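Local coordinates for protein AlyGC (Glaciecola chathamensis, PDB 5GKD) that cleaves alginate as a polysaccharide lyase of family 6, probably by beta-elimination, and carries a bound calcium ion, at residues 56-68 and 79-93. Numbering follows the deposited sequence.
Sequences GKVFLTGQSNLRL and VFKDGYTPTGEVIAF. With PO4 (phosphate ion), chain I.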
loop_
_atom_site.group_PDB
_atom_site.type_symbol
_atom_site.label_atom_id
_atom_site.label_comp_id
_atom_site.label_asym_id
_atom_site.label_seq_id
_atom_site.Cartn_x
_atom_site.Cartn_y
_atom_site.Cartn_z
ATOM N N GLY A 56 10.293 21.910 29.185
ATOM C CA GLY A 56 11.194 21.876 28.063
ATOM C C GLY A 56 12.275 20.821 28.166
ATOM O O GLY A 56 12.995 20.615 27.189
ATOM N N LYS A 57 12.413 20.156 29.320
ATOM C CA LYS A 57 13.362 19.056 29.473
ATOM C C LYS A 57 12.703 17.721 29.794
ATOM O O LYS A 57 13.414 16.729 29.996
ATOM C CB LYS A 57 14.393 19.384 30.565
ATOM C CG LYS A 57 15.307 20.550 30.212
ATOM C CD LYS A 57 16.315 20.862 31.315
ATOM C CE LYS A 57 17.374 21.835 30.812
ATOM N NZ LYS A 57 18.278 22.353 31.881
ATOM N N VAL A 58 11.378 17.669 29.893
ATOM C CA VAL A 58 10.642 16.421 30.077
ATOM C C VAL A 58 9.936 16.109 28.771
ATOM O O VAL A 58 9.007 16.818 28.359
ATOM C CB VAL A 58 9.645 16.499 31.240
ATOM C CG1 VAL A 58 8.781 15.254 31.286
ATOM C CG2 VAL A 58 10.379 16.714 32.547
ATOM N N PHE A 59 10.363 15.034 28.134
ATOM C CA PHE A 59 9.824 14.589 26.866
ATOM C C PHE A 59 9.096 13.279 27.068
ATOM O O PHE A 59 9.605 12.385 27.749
ATOM C CB PHE A 59 10.947 14.406 25.841
ATOM C CG PHE A 59 11.765 15.629 25.639
ATOM C CD1 PHE A 59 11.298 16.662 24.846
ATOM C CD2 PHE A 59 13.000 15.761 26.252
ATOM C CE1 PHE A 59 12.048 17.795 24.653
ATOM C CE2 PHE A 59 13.753 16.906 26.065
ATOM C CZ PHE A 59 13.272 17.923 25.263
ATOM N N LEU A 60 7.920 13.169 26.478
ATOM C CA LEU A 60 7.176 11.923 26.427
ATOM C C LEU A 60 7.177 11.475 24.975
ATOM O O LEU A 60 6.588 12.140 24.118
ATOM C CB LEU A 60 5.761 12.086 26.969
ATOM C CG LEU A 60 5.665 11.858 28.476
ATOM C CD1 LEU A 60 6.348 12.973 29.208
ATOM C CD2 LEU A 60 4.242 11.707 28.951
ATOM N N THR A 61 7.835 10.350 24.706
ATOM C CA THR A 61 8.152 9.928 23.349
ATOM C C THR A 61 7.632 8.514 23.093
ATOM O O THR A 61 7.103 7.839 23.979
ATOM C CB THR A 61 9.664 9.984 23.084
ATOM O OG1 THR A 61 10.343 8.984 23.866
ATOM C CG2 THR A 61 10.218 11.358 23.417
ATOM N N GLY A 62 7.787 8.070 21.857
ATOM C CA GLY A 62 7.270 6.765 21.488
ATOM C C GLY A 62 5.768 6.728 21.638
ATOM O O GLY A 62 5.068 7.708 21.366
ATOM N N GLN A 63 5.258 5.588 22.102
ATOM C CA GLN A 63 3.812 5.399 22.243
ATOM C C GLN A 63 3.380 5.836 23.639
ATOM O O GLN A 63 2.971 5.044 24.478
ATOM C CB GLN A 63 3.419 3.960 21.934
ATOM C CG GLN A 63 3.280 3.706 20.441
ATOM C CD GLN A 63 4.572 4.025 19.700
ATOM O OE1 GLN A 63 5.530 3.252 19.751
ATOM N NE2 GLN A 63 4.624 5.183 19.061
ATOM N N SER A 64 3.495 7.147 23.863
ATOM C CA SER A 64 3.093 7.825 25.083
ATOM C C SER A 64 1.773 8.540 24.853
ATOM O O SER A 64 1.417 8.872 23.721
ATOM C CB SER A 64 4.143 8.846 25.522
ATOM O OG SER A 64 5.339 8.244 25.934
ATOM N N ASN A 65 1.052 8.778 25.942
ATOM C CA ASN A 65 -0.177 9.560 25.885
ATOM C C ASN A 65 -0.520 9.987 27.308
ATOM O O ASN A 65 0.224 9.711 28.251
ATOM C CB ASN A 65 -1.309 8.780 25.200
ATOM C CG ASN A 65 -1.730 7.523 25.966
ATOM O OD1 ASN A 65 -1.469 7.381 27.152
ATOM N ND2 ASN A 65 -2.396 6.611 25.271
ATOM N N LEU A 66 -1.644 10.684 27.455
ATOM C CA LEU A 66 -2.039 11.242 28.745
ATOM C C LEU A 66 -3.551 11.190 28.895
ATOM O O LEU A 66 -4.285 11.589 27.984
ATOM C CB LEU A 66 -1.546 12.684 28.900
ATOM C CG LEU A 66 -2.108 13.527 30.054
ATOM C CD1 LEU A 66 -1.758 12.928 31.399
ATOM C CD2 LEU A 66 -1.608 14.959 29.966
ATOM N N ARG A 67 -4.008 10.682 30.034
ATOM C CA ARG A 67 -5.423 10.684 30.378
ATOM C C ARG A 67 -5.583 11.335 31.739
ATOM O O ARG A 67 -4.825 11.033 32.663
ATOM C CB ARG A 67 -6.006 9.268 30.380
ATOM C CG ARG A 67 -6.177 8.673 28.978
ATOM C CD ARG A 67 -6.667 7.241 29.014
ATOM N NE ARG A 67 -5.688 6.352 29.630
ATOM C CZ ARG A 67 -5.964 5.165 30.162
ATOM N NH1 ARG A 67 -7.215 4.705 30.184
ATOM N NH2 ARG A 67 -4.982 4.441 30.687
ATOM N N LEU A 68 -6.529 12.264 31.842
ATOM C CA LEU A 68 -6.927 12.857 33.112
ATOM C C LEU A 68 -8.251 12.253 33.556
ATOM O O LEU A 68 -9.149 12.059 32.740
ATOM C CB LEU A 68 -7.086 14.377 33.004
ATOM C CG LEU A 68 -5.839 15.232 32.852
ATOM C CD1 LEU A 68 -5.336 15.189 31.410
ATOM C CD2 LEU A 68 -6.082 16.679 33.302
ATOM N N VAL A 79 6.417 17.902 27.008
ATOM C CA VAL A 79 6.587 17.939 25.561
ATOM C C VAL A 79 6.357 16.529 25.027
ATOM O O VAL A 79 7.091 15.601 25.395
ATOM C CB VAL A 79 7.980 18.436 25.151
ATOM C CG1 VAL A 79 8.115 18.431 23.621
ATOM C CG2 VAL A 79 8.250 19.834 25.709
ATOM N N PHE A 80 5.346 16.365 24.169
ATOM C CA PHE A 80 5.189 15.143 23.390
ATOM C C PHE A 80 5.852 15.351 22.033
ATOM O O PHE A 80 5.525 16.300 21.315
ATOM C CB PHE A 80 3.723 14.748 23.199
ATOM C CG PHE A 80 2.982 14.454 24.472
ATOM C CD1 PHE A 80 2.546 15.489 25.299
ATOM C CD2 PHE A 80 2.683 13.158 24.824
ATOM C CE1 PHE A 80 1.869 15.224 26.480
ATOM C CE2 PHE A 80 1.995 12.882 25.996
ATOM C CZ PHE A 80 1.586 13.915 26.820
ATOM N N LYS A 81 6.781 14.465 21.691
ATOM C CA LYS A 81 7.498 14.502 20.422
ATOM C C LYS A 81 8.077 13.118 20.188
ATOM O O LYS A 81 8.084 12.278 21.089
ATOM C CB LYS A 81 8.605 15.564 20.430
ATOM C CG LYS A 81 9.809 15.169 21.280
ATOM C CD LYS A 81 10.943 16.177 21.149
ATOM C CE LYS A 81 12.225 15.602 21.721
ATOM N NZ LYS A 81 13.369 16.562 21.672
ATOM N N ASP A 82 8.580 12.898 18.974
ATOM C CA ASP A 82 9.234 11.639 18.584
ATOM C C ASP A 82 8.374 10.433 18.935
ATOM O O ASP A 82 8.836 9.477 19.554
ATOM C CB ASP A 82 10.616 11.504 19.226
ATOM C CG ASP A 82 11.561 12.625 18.839
ATOM O OD1 ASP A 82 11.424 13.192 17.740
ATOM O OD2 ASP A 82 12.455 12.934 19.642
ATOM N N GLY A 83 7.107 10.481 18.547
ATOM C CA GLY A 83 6.231 9.350 18.781
ATOM C C GLY A 83 4.822 9.611 18.303
ATOM O O GLY A 83 4.591 10.458 17.436
ATOM N N TYR A 84 3.882 8.851 18.862
ATOM C CA TYR A 84 2.476 8.971 18.508
ATOM C C TYR A 84 1.669 8.091 19.451
ATOM O O TYR A 84 2.158 7.065 19.931
ATOM C CB TYR A 84 2.212 8.598 17.041
ATOM C CG TYR A 84 2.717 7.224 16.638
ATOM C CD1 TYR A 84 4.032 7.034 16.251
ATOM C CD2 TYR A 84 1.877 6.127 16.632
ATOM C CE1 TYR A 84 4.487 5.796 15.876
ATOM C CE2 TYR A 84 2.330 4.883 16.264
ATOM C CZ TYR A 84 3.641 4.727 15.888
ATOM O OH TYR A 84 4.103 3.498 15.519
ATOM N N THR A 85 0.444 8.521 19.740
ATOM C CA THR A 85 -0.352 7.819 20.730
ATOM C C THR A 85 -0.768 6.447 20.201
ATOM O O THR A 85 -1.149 6.317 19.036
ATOM C CB THR A 85 -1.597 8.609 21.117
ATOM O OG1 THR A 85 -2.312 7.855 22.105
ATOM C CG2 THR A 85 -2.517 8.859 19.908
ATOM N N PRO A 86 -0.674 5.403 21.027
ATOM C CA PRO A 86 -1.200 4.093 20.630
ATOM C C PRO A 86 -2.714 3.984 20.762
ATOM O O PRO A 86 -3.287 2.984 20.302
ATOM C CB PRO A 86 -0.494 3.140 21.599
ATOM C CG PRO A 86 -0.342 3.951 22.819
ATOM C CD PRO A 86 -0.079 5.369 22.374
ATOM N N THR A 87 -3.383 4.961 21.375
ATOM C CA THR A 87 -4.836 4.910 21.501
ATOM C C THR A 87 -5.469 5.875 20.498
ATOM O O THR A 87 -4.866 6.218 19.466
ATOM C CB THR A 87 -5.264 5.198 22.951
ATOM O OG1 THR A 87 -4.855 6.508 23.338
ATOM C CG2 THR A 87 -4.648 4.188 23.919
ATOM N N GLY A 88 -6.690 6.307 20.793
ATOM C CA GLY A 88 -7.361 7.238 19.917
ATOM C C GLY A 88 -6.929 8.674 20.085
ATOM O O GLY A 88 -7.220 9.492 19.211
ATOM N N GLU A 89 -6.231 8.997 21.179
ATOM C CA GLU A 89 -5.952 10.385 21.531
ATOM C C GLU A 89 -4.615 10.481 22.244
ATOM O O GLU A 89 -4.236 9.584 22.991
ATOM C CB GLU A 89 -7.017 10.990 22.462
ATOM C CG GLU A 89 -8.444 10.628 22.162
ATOM C CD GLU A 89 -8.852 9.264 22.666
ATOM O OE1 GLU A 89 -8.309 8.807 23.696
ATOM O OE2 GLU A 89 -9.727 8.654 22.017
ATOM N N VAL A 90 -3.934 11.607 22.051
ATOM C CA VAL A 90 -2.725 11.889 22.823
ATOM C C VAL A 90 -3.072 12.354 24.227
ATOM O O VAL A 90 -2.549 11.827 25.214
ATOM C CB VAL A 90 -1.861 12.931 22.099
ATOM C CG1 VAL A 90 -0.568 13.154 22.870
ATOM C CG2 VAL A 90 -1.590 12.477 20.685
ATOM N N ILE A 91 -3.932 13.371 24.332
ATOM C CA ILE A 91 -4.387 13.935 25.599
ATOM C C ILE A 91 -5.905 13.828 25.663
ATOM O O ILE A 91 -6.606 14.397 24.820
ATOM C CB ILE A 91 -3.974 15.400 25.756
ATOM C CG1 ILE A 91 -2.465 15.570 25.656
ATOM C CG2 ILE A 91 -4.502 15.959 27.087
ATOM C CD1 ILE A 91 -2.061 17.015 25.767
ATOM N N ALA A 92 -6.417 13.148 26.680
ATOM C CA ALA A 92 -7.856 12.988 26.860
ATOM C C ALA A 92 -8.255 13.354 28.278
ATOM O O ALA A 92 -7.607 12.934 29.246
ATOM C CB ALA A 92 -8.299 11.560 26.573
ATOM N N PHE A 93 -9.335 14.125 28.399
ATOM C CA PHE A 93 -9.883 14.509 29.693
ATOM C C PHE A 93 -10.835 13.441 30.221
ATOM O O PHE A 93 -11.954 13.728 30.660
ATOM C CB PHE A 93 -10.584 15.862 29.582
ATOM C CG PHE A 93 -9.648 17.037 29.522
ATOM C CD1 PHE A 93 -8.995 17.370 28.340
ATOM C CD2 PHE A 93 -9.455 17.837 30.635
ATOM C CE1 PHE A 93 -8.150 18.451 28.289
ATOM C CE2 PHE A 93 -8.616 18.933 30.579
ATOM C CZ PHE A 93 -7.957 19.229 29.406
HETATM P P PO4 I . -7.032 1.430 31.767
HETATM O O1 PO4 I . -5.636 1.903 31.436
HETATM O O2 PO4 I . -7.036 0.759 33.121
HETATM O O3 PO4 I . -8.009 2.584 31.796
HETATM O O4 PO4 I . -7.459 0.451 30.707
HETATM O O HOH W 1 -4.884 9.854 25.849
#
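A bend at chi2 (58°) folds the side chain of Q63 back so that its amide meets Y84, whose own CG sits between backbone N and carbonyl carbon (chi1 55°), bringing the ring under that amide. Q63 NE2 lies 3.2 Å above the plane of the Y84 ring, over its centre, with amide and ring planes 39° apart, and the same nitrogen donates to Y84 O at 3.2 Å, an acceptor lying nearly in the Q63 amide plane. CB of Q63 rests on P86 CD. With an alanine here, Y84 O is likely to lose this donor and the ring the amide over one face. The inverse gamma turn centred on Q63 joins strands 58-62 and 65-68, which pair in parallel with 79-81 and with the strand holding A92, as neighbouring coils of a right-handed beta-helix stack. Between L60 and G62 the register slips by one, a beta bulge, and G62 N reaches D82 O at 2.9 Å. On the outer face K81 lays NZ over one face of the F59 ring, offset toward the rim and 3.9 Å from its centroid, a cation-pi contact. Inside, L60 CB lies over a face of the F80 ring, while L66 CB meets F80 CZ at 4.0 Å. N65 ND2 spans two weak bonds, to T87 OG1 and T85 OG1; T85 OG1 in turn donates to E89 O at 2.7 Å. The guanidinium edge of R67 grips a phosphate, probably from the crystallisation liquor and also bound by R95, NH1 to O3 and NH2 to O1. Apolar side chains thus fill the coil interior, whereas amide, hydroxyl and cationic groups secure its corners and outer surface.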